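Local coordinates for DNA topoisomerase 2-associated protein PAT1 (Saccharomyces cerevisiae, PDB 4OJJ) that activates mRNA decapping and represses translation, and so probably promotes mRNA turnover, at residues E8-V13 with F57-K62; E15-L20 with T33-A38; N49-M54 with L80-N85; D113-I118 with S155-N160. All coordinates share one frame; numbering follows the deposited sequence.

Overall arrangement
The four contacts lie in a largely helical chain of a family grouped with the TPR-like repeat proteins: contacts 1 and 2 are the outermost, contact 3 lies farther in, and contact 4 is about 6 Å from the centre of the chain. Contacts 1 and 2 share helix 5-25, their centres about 12 Å apart, and meet where Val13 CG2 packs 3.3 Å from Ala38 O. Contact 3, about 14 Å from contact 1 between centres, joins it through Leu9 and Ile10, which pack on Met54. Ile61 of contact 1 touches Phe115 of contact 4. A 1,2-ethanediol, probably from the crystallisation liquor, lies about 3 Å from the Phe57 side chain.

Contact 1 of 4, residues E8-V13 with F57-K62; sequences ELIETV and FDKGIK
The contact pairs two nearly parallel helices at the N-terminal end of the largely helical chain, helix 5-25 and the start of helix 58-68, whose axes, over these segments, approach to 10.2 Å at an angle of 24°. Ile10 carries it, and its two branches part company. CG1 stands opposite the carbonyl carbon (chi1 -69°), which places CD1 at the first turn of the partner helix; there it meets CB of the N-cap residue Phe57 at 3.8 Å and also packs on Gly60, 3.9 Å from Gly60 N. At Gly60 the backbones come nearest, with its CA 6.2 Å from the CA of Ile10. The other branch, CG2, rests against the aliphatic end of Lys59, 4.0 Å from Lys59 CE. Lys59, bent at both chi2 and chi3, continues to the more exposed edge of the pair, where its NZ forms a long salt bridge of 3.6 Å with Glu11 OE1, the two side chains crossing at about a right angle. The same lysine makes a cation-pi contact with Tyr14. Around this pair, helix 50-54 lies against Leu9 and Ile10 through Met54, helix 33-39 touches Thr12 and Val13, and helix 106-130 packs against Asp58 and Ile61.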
loop_
_atom_site.group_PDB
_atom_site.type_symbol
_atom_site.label_atom_id
_atom_site.label_comp_id
_atom_site.label_asym_id
_atom_site.label_seq_id
_atom_site.Cartn_x
_atom_site.Cartn_y
_atom_site.Cartn_z
ATOM N N GLU A 8 -1.117 -29.401 3.413
ATOM C CA GLU A 8 0.043 -30.278 3.422
ATOM C C GLU A 8 1.274 -29.481 3.019
ATOM O O GLU A 8 2.309 -29.585 3.663
ATOM C CB GLU A 8 -0.142 -31.486 2.489
ATOM C CG GLU A 8 1.059 -32.434 2.450
ATOM C CD GLU A 8 0.752 -33.762 1.754
ATOM O OE1 GLU A 8 -0.152 -34.476 2.218
ATOM O OE2 GLU A 8 1.410 -34.096 0.747
ATOM N N LEU A 9 1.138 -28.669 1.971
ATOM C CA LEU A 9 2.226 -27.825 1.495
ATOM C C LEU A 9 2.687 -26.902 2.617
ATOM O O LEU A 9 3.892 -26.743 2.827
ATOM C CB LEU A 9 1.801 -27.042 0.240
ATOM C CG LEU A 9 2.645 -25.885 -0.336
ATOM C CD1 LEU A 9 2.613 -25.873 -1.865
ATOM C CD2 LEU A 9 2.223 -24.519 0.209
ATOM N N ILE A 10 1.733 -26.333 3.356
ATOM C CA ILE A 10 2.069 -25.431 4.455
ATOM C C ILE A 10 2.844 -26.145 5.570
ATOM O O ILE A 10 3.778 -25.581 6.149
ATOM C CB ILE A 10 0.836 -24.708 5.021
ATOM C CG1 ILE A 10 0.301 -23.698 4.007
ATOM C CG2 ILE A 10 1.201 -23.961 6.276
ATOM C CD1 ILE A 10 -1.086 -23.111 4.372
ATOM N N GLU A 11 2.470 -27.389 5.857
ATOM C CA GLU A 11 3.213 -28.187 6.825
ATOM C C GLU A 11 4.616 -28.576 6.354
ATOM O O GLU A 11 5.563 -28.545 7.147
ATOM C CB GLU A 11 2.423 -29.420 7.257
ATOM C CG GLU A 11 1.433 -29.126 8.365
ATOM C CD GLU A 11 2.040 -28.244 9.450
ATOM O OE1 GLU A 11 1.749 -27.019 9.455
ATOM O OE2 GLU A 11 2.818 -28.777 10.280
ATOM N N THR A 12 4.778 -28.927 5.079
ATOM C CA THR A 12 6.125 -29.269 4.651
ATOM C C THR A 12 7.007 -28.021 4.579
ATOM O O THR A 12 8.172 -28.082 4.963
ATOM C CB THR A 12 6.237 -30.194 3.379
ATOM O OG1 THR A 12 7.122 -29.608 2.415
ATOM C CG2 THR A 12 4.918 -30.465 2.741
ATOM N N VAL A 13 6.445 -26.889 4.142
ATOM C CA VAL A 13 7.196 -25.643 4.134
ATOM C C VAL A 13 7.639 -25.329 5.553
ATOM O O VAL A 13 8.793 -24.980 5.789
ATOM C CB VAL A 13 6.397 -24.441 3.538
ATOM C CG1 VAL A 13 7.096 -23.122 3.860
ATOM C CG2 VAL A 13 6.237 -24.589 2.033
ATOM N N PHE A 57 -4.268 -18.450 3.050
ATOM C CA PHE A 57 -4.394 -19.027 4.375
ATOM C C PHE A 57 -3.643 -18.193 5.392
ATOM O O PHE A 57 -2.504 -17.829 5.168
ATOM C CB PHE A 57 -3.861 -20.459 4.357
ATOM C CG PHE A 57 -4.711 -21.401 3.557
ATOM C CD1 PHE A 57 -5.602 -22.261 4.189
ATOM C CD2 PHE A 57 -4.644 -21.415 2.172
ATOM C CE1 PHE A 57 -6.389 -23.124 3.462
ATOM C CE2 PHE A 57 -5.444 -22.278 1.431
ATOM C CZ PHE A 57 -6.316 -23.135 2.081
ATOM N N ASP A 58 -4.288 -17.888 6.511
ATOM C CA ASP A 58 -3.632 -17.153 7.589
ATOM C C ASP A 58 -2.268 -17.742 7.964
ATOM O O ASP A 58 -1.311 -17.007 8.205
ATOM C CB ASP A 58 -4.536 -17.077 8.817
ATOM C CG ASP A 58 -5.674 -16.079 8.640
ATOM O OD1 ASP A 58 -5.932 -15.625 7.497
ATOM O OD2 ASP A 58 -6.315 -15.744 9.655
ATOM N N LYS A 59 -2.193 -19.069 7.978
ATOM C CA LYS A 59 -0.990 -19.782 8.343
ATOM C C LYS A 59 0.076 -19.606 7.282
ATOM O O LYS A 59 1.253 -19.452 7.598
ATOM C CB LYS A 59 -1.300 -21.270 8.538
ATOM C CG LYS A 59 -0.811 -21.839 9.857
ATOM C CD LYS A 59 0.708 -22.005 9.893
ATOM C CE LYS A 59 1.102 -23.466 10.213
ATOM N NZ LYS A 59 2.574 -23.632 10.460
ATOM N N GLY A 60 -0.331 -19.638 6.021
ATOM C CA GLY A 60 0.612 -19.420 4.944
ATOM C C GLY A 60 1.232 -18.038 5.089
ATOM O O GLY A 60 2.437 -17.860 4.895
ATOM N N ILE A 61 0.394 -17.070 5.451
ATOM C CA ILE A 61 0.793 -15.668 5.580
ATOM C C ILE A 61 1.737 -15.491 6.755
ATOM O O ILE A 61 2.733 -14.774 6.662
ATOM C CB ILE A 61 -0.448 -14.759 5.822
ATOM C CG1 ILE A 61 -1.423 -14.836 4.641
ATOM C CG2 ILE A 61 -0.036 -13.315 6.081
ATOM C CD1 ILE A 61 -0.865 -14.235 3.364
ATOM N N LYS A 62 1.425 -16.175 7.855
ATOM C CA LYS A 62 2.166 -16.007 9.106
ATOM C C LYS A 62 3.580 -16.615 9.135
ATOM O O LYS A 62 4.372 -16.323 10.038
ATOM C CB LYS A 62 1.340 -16.538 10.272
ATOM C CG LYS A 62 0.154 -15.664 10.609
ATOM C CD LYS A 62 -0.661 -16.278 11.708
ATOM C CE LYS A 62 -1.750 -15.336 12.183
ATOM N NZ LYS A 62 -2.600 -16.026 13.213
#

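Contact 2 of 4, residues E15-L20 with T33-A38; sequences EEILDL and TAMWEA
Ala34, near the start of helix 33-39, meets Glu16 of helix 5-25, which runs almost antiparallel to it at 166°, as in a helical hairpin. Ala34 CB sits over the flat face of the Glu16 carboxylate, 3.5 Å from Glu16 CD. The glutamate stem reaches the backbone too, and its CG lies 3.3 Å from Met35 N. The bend at chi2 (50°) lays the carboxylate face on the Ala34 methyl while CG rests on the backbone. Cut back to an alanine here, the side chain of Glu16 would lose its CG and carboxylate, which is likely to uncover the Ala34 methyl and the backbone at Met35 N. Met35 comes next and reaches three residues of helix 5-25. Its chain leaves extended, CG opposite the backbone N, then turns at chi3 (52°) to bring the thioether end among the apolar side chains of that helix. There SD packs 3.7 Å from Ile17 CG1, while the terminal CE meets Leu20 CD1 at 3.6 Å, the methionine and leucine crossing at about a right angle. Leu20 CD1 also touches Met35 CB, at 3.8 Å. Beyond the pair, Phe70 touches both Leu20 and Met35, and Ile67 of helix 58-68 touches both Ile17 and Met35. Trp36, the next residue, packs on helix 73-85.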
loop_
_atom_site.group_PDB
_atom_site.type_symbol
_atom_site.label_atom_id
_atom_site.label_comp_id
_atom_site.label_asym_id
_atom_site.label_seq_id
_atom_site.Cartn_x
_atom_site.Cartn_y
_atom_site.Cartn_z
ATOM N N GLU A 15 8.176 -27.344 8.084
ATOM C CA GLU A 15 9.214 -28.269 8.524
ATOM C C GLU A 15 10.521 -27.857 7.897
ATOM O O GLU A 15 11.564 -27.853 8.538
ATOM C CB GLU A 15 8.862 -29.713 8.138
ATOM C CG GLU A 15 7.810 -30.343 9.040
ATOM C CD GLU A 15 7.102 -31.515 8.388
ATOM O OE1 GLU A 15 7.644 -32.061 7.396
ATOM O OE2 GLU A 15 6.000 -31.884 8.866
ATOM N N GLU A 16 10.451 -27.494 6.630
ATOM C CA GLU A 16 11.633 -27.067 5.912
ATOM C C GLU A 16 12.216 -25.791 6.572
ATOM O O GLU A 16 13.431 -25.602 6.630
ATOM C CB GLU A 16 11.269 -26.872 4.441
ATOM C CG GLU A 16 12.274 -27.429 3.443
ATOM C CD GLU A 16 12.677 -28.873 3.718
ATOM O OE1 GLU A 16 11.993 -29.814 3.247
ATOM O OE2 GLU A 16 13.700 -29.051 4.396
ATOM N N ILE A 17 11.334 -24.948 7.112
ATOM C CA ILE A 17 11.756 -23.773 7.872
ATOM C C ILE A 17 12.515 -24.177 9.146
ATOM O O ILE A 17 13.620 -23.690 9.379
ATOM C CB ILE A 17 10.567 -22.805 8.188
ATOM C CG1 ILE A 17 10.154 -22.019 6.935
ATOM C CG2 ILE A 17 10.936 -21.812 9.274
ATOM C CD1 ILE A 17 8.681 -21.700 6.897
ATOM N N LEU A 18 11.938 -25.063 9.960
ATOM C CA LEU A 18 12.594 -25.481 11.210
ATOM C C LEU A 18 13.990 -26.055 10.941
ATOM O O LEU A 18 14.937 -25.835 11.716
ATOM C CB LEU A 18 11.765 -26.522 11.954
ATOM C CG LEU A 18 10.319 -26.185 12.310
ATOM C CD1 LEU A 18 9.575 -27.460 12.665
ATOM C CD2 LEU A 18 10.263 -25.188 13.452
ATOM N N ASP A 19 14.105 -26.791 9.840
ATOM C CA ASP A 19 15.374 -27.368 9.451
ATOM C C ASP A 19 16.388 -26.235 9.265
ATOM O O ASP A 19 17.445 -26.222 9.911
ATOM C CB ASP A 19 15.219 -28.189 8.164
ATOM C CG ASP A 19 16.486 -28.933 7.796
ATOM O OD1 ASP A 19 16.976 -28.777 6.645
ATOM O OD2 ASP A 19 16.997 -29.674 8.666
ATOM N N LEU A 20 16.025 -25.276 8.407
ATOM C CA LEU A 20 16.839 -24.097 8.116
ATOM C C LEU A 20 17.282 -23.402 9.390
ATOM O O LEU A 20 18.442 -23.012 9.530
ATOM C CB LEU A 20 16.073 -23.126 7.205
ATOM C CG LEU A 20 16.082 -23.548 5.727
ATOM C CD1 LEU A 20 14.897 -23.011 4.954
ATOM C CD2 LEU A 20 17.399 -23.168 5.016
ATOM N N THR A 33 17.046 -24.509 -0.785
ATOM C CA THR A 33 16.646 -25.240 -1.989
ATOM C C THR A 33 15.382 -26.065 -1.764
ATOM O O THR A 33 14.463 -26.029 -2.577
ATOM C CB THR A 33 17.750 -26.170 -2.521
ATOM O OG1 THR A 33 18.815 -25.399 -3.092
ATOM C CG2 THR A 33 17.188 -27.087 -3.597
ATOM N N ALA A 34 15.340 -26.779 -0.645
ATOM C CA ALA A 34 14.212 -27.641 -0.318
ATOM C C ALA A 34 12.987 -26.830 0.096
ATOM O O ALA A 34 11.849 -27.235 -0.173
ATOM C CB ALA A 34 14.592 -28.646 0.790
ATOM N N MET A 35 13.215 -25.706 0.774
ATOM C CA MET A 35 12.103 -24.833 1.136
ATOM C C MET A 35 11.494 -24.227 -0.120
ATOM O O MET A 35 10.275 -24.224 -0.296
ATOM C CB MET A 35 12.518 -23.727 2.092
ATOM C CG MET A 35 11.327 -22.881 2.485
ATOM S SD MET A 35 11.692 -21.560 3.633
ATOM C CE MET A 35 13.079 -20.760 2.795
ATOM N N TRP A 36 12.357 -23.737 -0.996
ATOM C CA TRP A 36 11.933 -23.195 -2.284
ATOM C C TRP A 36 11.105 -24.222 -3.062
ATOM O O TRP A 36 9.975 -23.923 -3.480
ATOM C CB TRP A 36 13.156 -22.782 -3.082
ATOM C CG TRP A 36 12.877 -22.083 -4.340
ATOM C CD1 TRP A 36 12.973 -22.596 -5.600
ATOM C CD2 TRP A 36 12.491 -20.713 -4.488
ATOM N NE1 TRP A 36 12.651 -21.638 -6.521
ATOM C CE2 TRP A 36 12.349 -20.471 -5.868
ATOM C CE3 TRP A 36 12.232 -19.674 -3.586
ATOM C CZ2 TRP A 36 11.965 -19.237 -6.372
ATOM C CZ3 TRP A 36 11.859 -18.442 -4.087
ATOM C CH2 TRP A 36 11.725 -18.233 -5.466
ATOM N N GLU A 37 11.651 -25.432 -3.237
ATOM C CA GLU A 37 10.905 -26.507 -3.900
ATOM C C GLU A 37 9.527 -26.682 -3.257
ATOM O O GLU A 37 8.523 -26.671 -3.953
ATOM C CB GLU A 37 11.660 -27.852 -3.929
ATOM C CG GLU A 37 10.781 -29.015 -4.464
ATOM C CD GLU A 37 11.446 -30.390 -4.419
ATOM O OE1 GLU A 37 12.232 -30.693 -5.345
ATOM O OE2 GLU A 37 11.165 -31.171 -3.476
ATOM N N ALA A 38 9.495 -26.808 -1.936
ATOM C CA ALA A 38 8.243 -26.977 -1.189
ATOM C C ALA A 38 7.169 -25.873 -1.348
ATOM O O ALA A 38 6.026 -26.063 -0.942
ATOM C CB ALA A 38 8.553 -27.170 0.274
#

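Contact 3 of 4, residues N49-M54 with L80-N85; sequences NPFISM and LQKIFN
The short helix 50-54 crosses segment 80-85 of helix 73-85 at a signed angle of -80°, with segment axes 10.7 Å apart and the CA atoms of Ile52 and Ile83 being nearest, 7.2 Å apart. This is helix-on-helix packing within the largely helical fold, made beside an N-cap: Asn49 OD1 accepts from Ile52 N at 2.9 Å, in the carbonyl plane and on a lone pair, and more weakly from Phe51 N. Lys82 CE lies over the face of the same amide, 3.3 Å from Asn49 ND2, a van der Waals approach by the methylene. Lys82 gets there by leaving with CG opposite its backbone N (chi1 -176°), then bending at chi2 and again at chi4. Asn49 ND2 donates to His40 O, which, with the cap, holds the amide's rotation. A leucine in place of Asn49 would probably leave Ile52 N without its cap and His40 O without this donor. Ile52 CD1 packs on the lysine stem, 4.1 Å from Lys82 CG, and on the backbone O of Lys82 at 3.9 Å. Leu90 also touches Ile52. Deeper in the interface, Ile83 CG1 approaches the Phe51 ring at its edge, 4.3 Å from Phe51 CE2.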
loop_
_atom_site.group_PDB
_atom_site.type_symbol
_atom_site.label_atom_id
_atom_site.label_comp_id
_atom_site.label_asym_id
_atom_site.label_seq_id
_atom_site.Cartn_x
_atom_site.Cartn_y
_atom_site.Cartn_z
ATOM N N ASN A 49 -1.695 -21.512 -9.034
ATOM C CA ASN A 49 -0.399 -21.823 -8.425
ATOM C C ASN A 49 -0.492 -22.047 -6.917
ATOM O O ASN A 49 -1.186 -21.307 -6.226
ATOM C CB ASN A 49 0.632 -20.738 -8.750
ATOM C CG ASN A 49 1.935 -20.933 -8.005
ATOM O OD1 ASN A 49 2.054 -20.560 -6.843
ATOM N ND2 ASN A 49 2.924 -21.521 -8.673
ATOM N N PRO A 50 0.187 -23.089 -6.409
ATOM C CA PRO A 50 0.035 -23.489 -5.000
ATOM C C PRO A 50 0.663 -22.503 -4.008
ATOM O O PRO A 50 0.263 -22.471 -2.847
ATOM C CB PRO A 50 0.743 -24.855 -4.935
ATOM C CG PRO A 50 0.807 -25.333 -6.366
ATOM C CD PRO A 50 0.974 -24.071 -7.177
ATOM N N PHE A 51 1.644 -21.723 -4.450
ATOM C CA PHE A 51 2.181 -20.672 -3.597
ATOM C C PHE A 51 1.197 -19.502 -3.545
ATOM O O PHE A 51 0.954 -18.947 -2.480
ATOM C CB PHE A 51 3.560 -20.215 -4.057
ATOM C CG PHE A 51 4.008 -18.948 -3.416
ATOM C CD1 PHE A 51 4.478 -18.943 -2.118
ATOM C CD2 PHE A 51 3.941 -17.749 -4.109
ATOM C CE1 PHE A 51 4.876 -17.762 -1.525
ATOM C CE2 PHE A 51 4.341 -16.567 -3.520
ATOM C CZ PHE A 51 4.809 -16.570 -2.233
ATOM N N ILE A 52 0.624 -19.141 -4.692
ATOM C CA ILE A 52 -0.438 -18.143 -4.702
ATOM C C ILE A 52 -1.605 -18.614 -3.824
ATOM O O ILE A 52 -2.097 -17.850 -3.013
ATOM C CB ILE A 52 -0.935 -17.822 -6.120
ATOM C CG1 ILE A 52 0.171 -17.166 -6.957
ATOM C CG2 ILE A 52 -2.127 -16.909 -6.055
ATOM C CD1 ILE A 52 0.649 -15.840 -6.431
ATOM N N SER A 53 -2.005 -19.882 -3.947
ATOM C CA SER A 53 -3.053 -20.450 -3.082
ATOM C C SER A 53 -2.699 -20.416 -1.587
ATOM O O SER A 53 -3.574 -20.243 -0.726
ATOM C CB SER A 53 -3.365 -21.891 -3.483
ATOM O OG SER A 53 -3.818 -21.970 -4.817
ATOM N N MET A 54 -1.410 -20.584 -1.296
ATOM C CA MET A 54 -0.917 -20.554 0.068
ATOM C C MET A 54 -1.136 -19.191 0.724
ATOM O O MET A 54 -1.235 -19.094 1.943
ATOM C CB MET A 54 0.567 -20.912 0.101
ATOM C CG MET A 54 1.089 -21.189 1.506
ATOM S SD MET A 54 2.889 -21.261 1.593
ATOM C CE MET A 54 3.330 -19.546 1.290
ATOM N N LEU A 80 7.950 -11.855 -5.492
ATOM C CA LEU A 80 7.255 -10.613 -5.805
ATOM C C LEU A 80 6.714 -10.620 -7.227
ATOM O O LEU A 80 5.577 -10.221 -7.468
ATOM C CB LEU A 80 8.185 -9.416 -5.631
ATOM C CG LEU A 80 8.104 -8.651 -4.314
ATOM C CD1 LEU A 80 8.624 -9.470 -3.155
ATOM C CD2 LEU A 80 8.828 -7.333 -4.409
ATOM N N GLN A 81 7.534 -11.095 -8.157
ATOM C CA GLN A 81 7.134 -11.153 -9.553
ATOM C C GLN A 81 5.930 -12.056 -9.733
ATOM O O GLN A 81 5.054 -11.788 -10.557
ATOM C CB GLN A 81 8.280 -11.654 -10.433
ATOM C CG GLN A 81 9.399 -10.642 -10.620
ATOM C CD GLN A 81 10.453 -11.100 -11.622
ATOM O OE1 GLN A 81 10.614 -12.291 -11.875
ATOM N NE2 GLN A 81 11.166 -10.149 -12.197
ATOM N N LYS A 82 5.910 -13.142 -8.975
ATOM C CA LYS A 82 4.840 -14.103 -9.079
ATOM C C LYS A 82 3.534 -13.466 -8.578
ATOM O O LYS A 82 2.475 -13.692 -9.143
ATOM C CB LYS A 82 5.179 -15.334 -8.257
ATOM C CG LYS A 82 4.157 -16.434 -8.390
ATOM C CD LYS A 82 4.404 -17.290 -9.625
ATOM C CE LYS A 82 3.337 -18.381 -9.748
ATOM N NZ LYS A 82 2.126 -17.936 -10.520
ATOM N N ILE A 83 3.650 -12.664 -7.521
ATOM C CA ILE A 83 2.531 -11.983 -6.882
ATOM C C ILE A 83 1.954 -10.864 -7.766
ATOM O O ILE A 83 0.745 -10.693 -7.850
ATOM C CB ILE A 83 2.968 -11.407 -5.513
ATOM C CG1 ILE A 83 3.251 -12.548 -4.526
ATOM C CG2 ILE A 83 1.927 -10.410 -4.976
ATOM C CD1 ILE A 83 4.039 -12.125 -3.285
ATOM N N PHE A 84 2.826 -10.118 -8.433
ATOM C CA PHE A 84 2.388 -9.051 -9.332
ATOM C C PHE A 84 1.755 -9.539 -10.630
ATOM O O PHE A 84 1.074 -8.774 -11.319
ATOM C CB PHE A 84 3.544 -8.123 -9.657
ATOM C CG PHE A 84 3.860 -7.171 -8.560
ATOM C CD1 PHE A 84 3.079 -6.052 -8.359
ATOM C CD2 PHE A 84 4.928 -7.389 -7.727
ATOM C CE1 PHE A 84 3.367 -5.169 -7.342
ATOM C CE2 PHE A 84 5.222 -6.515 -6.710
ATOM C CZ PHE A 84 4.443 -5.403 -6.519
ATOM N N ASN A 85 1.994 -10.803 -10.973
ATOM C CA ASN A 85 1.401 -11.399 -12.162
ATOM C C ASN A 85 -0.032 -11.827 -11.902
ATOM O O ASN A 85 -0.899 -11.686 -12.765
ATOM C CB ASN A 85 2.219 -12.601 -12.641
ATOM C CG ASN A 85 2.889 -12.351 -13.981
ATOM O OD1 ASN A 85 3.380 -11.246 -14.245
ATOM N ND2 ASN A 85 2.891 -13.364 -14.845
#

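Contact 4 of 4, residues D113-I118 with S155-N160; sequences DLFQMI and SKIGLN
Gln116 and Ile157 form the close part of this contact between helix 106-130 and the start of helix 156-177, their side chains lying alongside each other but pointing opposite ways. Ile157 CD1 fits against the glutamine stem, 3.8 Å from Gln116 CB, and lies 3.6 Å from Gln116 OE1. That oxygen accepts a hydrogen bond from Asn160 ND2 at 2.9 Å, with an N-H...O angle of 154°. The bond lies in the amide plane of Asn160, yet the donor is tilted 34° from the carbonyl plane of Gln116, the two amides being turned 78° to one another. A bend at chi2 of Gln116 carries its amide across to Asn160. The packed part continues with the other Ile157 branch: CG2 meets the buried Phe115 ring, 4.1 Å from Phe115 CE2; Ile92 touches Phe115 and Ile93 touches Ile157. The outer, partly exposed side is looser: Lys156 CE merely grazes Gln116 OE1 at 3.8 Å, its amine engaging Tyr231 in a cation-pi contact. Ser155 caps helix 156-177, its OG accepting from Gly158 N. Two near-parallel helices, joined by intervening helices, fit the layered alpha-helical stacking expected of the TPR-like clan.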
loop_
_atom_site.group_PDB
_atom_site.type_symbol
_atom_site.label_atom_id
_atom_site.label_comp_id
_atom_site.label_asym_id
_atom_site.label_seq_id
_atom_site.Cartn_x
_atom_site.Cartn_y
_atom_site.Cartn_z
ATOM N N ASP A 113 -6.117 -6.967 6.704
ATOM C CA ASP A 113 -5.155 -6.429 7.654
ATOM C C ASP A 113 -3.935 -7.309 7.909
ATOM O O ASP A 113 -2.820 -6.807 8.076
ATOM C CB ASP A 113 -5.836 -6.209 8.982
ATOM C CG ASP A 113 -5.616 -4.833 9.511
ATOM O OD1 ASP A 113 -4.507 -4.584 10.041
ATOM O OD2 ASP A 113 -6.558 -4.006 9.399
ATOM N N LEU A 114 -4.155 -8.616 7.998
ATOM C CA LEU A 114 -3.063 -9.538 8.290
ATOM C C LEU A 114 -2.081 -9.531 7.120
ATOM O O LEU A 114 -0.891 -9.348 7.297
ATOM C CB LEU A 114 -3.597 -10.950 8.568
ATOM C CG LEU A 114 -2.475 -11.954 8.838
ATOM C CD1 LEU A 114 -1.852 -11.649 10.186
ATOM C CD2 LEU A 114 -2.973 -13.399 8.768
ATOM N N PHE A 115 -2.615 -9.683 5.922
ATOM C CA PHE A 115 -1.835 -9.572 4.705
ATOM C C PHE A 115 -1.088 -8.213 4.637
ATOM O O PHE A 115 0.117 -8.174 4.370
ATOM C CB PHE A 115 -2.780 -9.742 3.521
ATOM C CG PHE A 115 -2.096 -10.066 2.233
ATOM C CD1 PHE A 115 -2.255 -11.307 1.643
ATOM C CD2 PHE A 115 -1.314 -9.120 1.593
ATOM C CE1 PHE A 115 -1.625 -11.604 0.451
ATOM C CE2 PHE A 115 -0.685 -9.418 0.403
ATOM C CZ PHE A 115 -0.840 -10.655 -0.169
ATOM N N GLN A 116 -1.789 -7.116 4.919
ATOM C CA GLN A 116 -1.168 -5.785 4.921
ATOM C C GLN A 116 -0.027 -5.691 5.927
ATOM O O GLN A 116 1.086 -5.280 5.589
ATOM C CB GLN A 116 -2.200 -4.698 5.230
ATOM C CG GLN A 116 -1.557 -3.344 5.587
ATOM C CD GLN A 116 -1.168 -2.519 4.364
ATOM O OE1 GLN A 116 -1.806 -2.611 3.316
ATOM N NE2 GLN A 116 -0.123 -1.702 4.499
ATOM N N MET A 117 -0.331 -6.068 7.164
ATOM C CA MET A 117 0.628 -6.096 8.265
ATOM C C MET A 117 1.878 -6.942 7.967
ATOM O O MET A 117 3.011 -6.529 8.270
ATOM C CB MET A 117 -0.062 -6.662 9.505
ATOM C CG MET A 117 0.561 -6.254 10.823
ATOM S SD MET A 117 -0.184 -7.110 12.235
ATOM C CE MET A 117 0.997 -8.429 12.522
ATOM N N ILE A 118 1.680 -8.125 7.387
ATOM C CA ILE A 118 2.799 -9.040 7.196
ATOM C C ILE A 118 3.457 -8.995 5.817
ATOM O O ILE A 118 4.643 -8.766 5.706
ATOM C CB ILE A 118 2.407 -10.503 7.530
ATOM C CG1 ILE A 118 1.890 -10.573 8.971
ATOM C CG2 ILE A 118 3.613 -11.462 7.266
ATOM C CD1 ILE A 118 1.704 -11.979 9.504
ATOM N N SER A 155 -8.616 -1.430 -4.626
ATOM C CA SER A 155 -8.219 -2.323 -3.542
ATOM C C SER A 155 -7.178 -1.670 -2.632
ATOM O O SER A 155 -6.224 -1.038 -3.097
ATOM C CB SER A 155 -7.704 -3.651 -4.103
ATOM O OG SER A 155 -6.953 -4.347 -3.126
ATOM N N LYS A 156 -7.361 -1.801 -1.329
ATOM C CA LYS A 156 -6.416 -1.189 -0.408
ATOM C C LYS A 156 -5.015 -1.791 -0.535
ATOM O O LYS A 156 -4.022 -1.064 -0.525
ATOM C CB LYS A 156 -6.903 -1.286 1.022
ATOM C CG LYS A 156 -5.971 -0.607 1.996
ATOM C CD LYS A 156 -6.222 -1.097 3.408
ATOM C CE LYS A 156 -5.040 -0.764 4.291
ATOM N NZ LYS A 156 -5.297 0.427 5.141
ATOM N N ILE A 157 -4.948 -3.120 -0.628
ATOM C CA ILE A 157 -3.688 -3.822 -0.818
ATOM C C ILE A 157 -3.073 -3.438 -2.161
ATOM O O ILE A 157 -1.923 -3.028 -2.217
ATOM C CB ILE A 157 -3.872 -5.341 -0.746
ATOM C CG1 ILE A 157 -4.506 -5.726 0.596
ATOM C CG2 ILE A 157 -2.535 -6.057 -0.944
ATOM C CD1 ILE A 157 -3.654 -5.352 1.790
ATOM N N GLY A 158 -3.870 -3.541 -3.222
ATOM C CA GLY A 158 -3.468 -3.164 -4.567
ATOM C C GLY A 158 -2.935 -1.750 -4.694
ATOM O O GLY A 158 -1.915 -1.510 -5.346
ATOM N N LEU A 159 -3.604 -0.803 -4.059
ATOM C CA LEU A 159 -3.176 0.571 -4.176
ATOM C C LEU A 159 -1.836 0.705 -3.474
ATOM O O LEU A 159 -0.891 1.245 -4.032
ATOM C CB LEU A 159 -4.221 1.530 -3.581
ATOM C CG LEU A 159 -4.010 3.016 -3.820
ATOM C CD1 LEU A 159 -4.358 3.332 -5.272
ATOM C CD2 LEU A 159 -4.838 3.908 -2.866
ATOM N N ASN A 160 -1.771 0.201 -2.250
ATOM C CA ASN A 160 -0.560 0.242 -1.443
ATOM C C ASN A 160 0.650 -0.387 -2.133
ATOM O O ASN A 160 1.767 0.107 -2.009
ATOM C CB ASN A 160 -0.813 -0.436 -0.084
ATOM C CG ASN A 160 -1.571 0.463 0.866
ATOM O OD1 ASN A 160 -1.763 1.633 0.576
ATOM N ND2 ASN A 160 -1.989 -0.070 2.012
#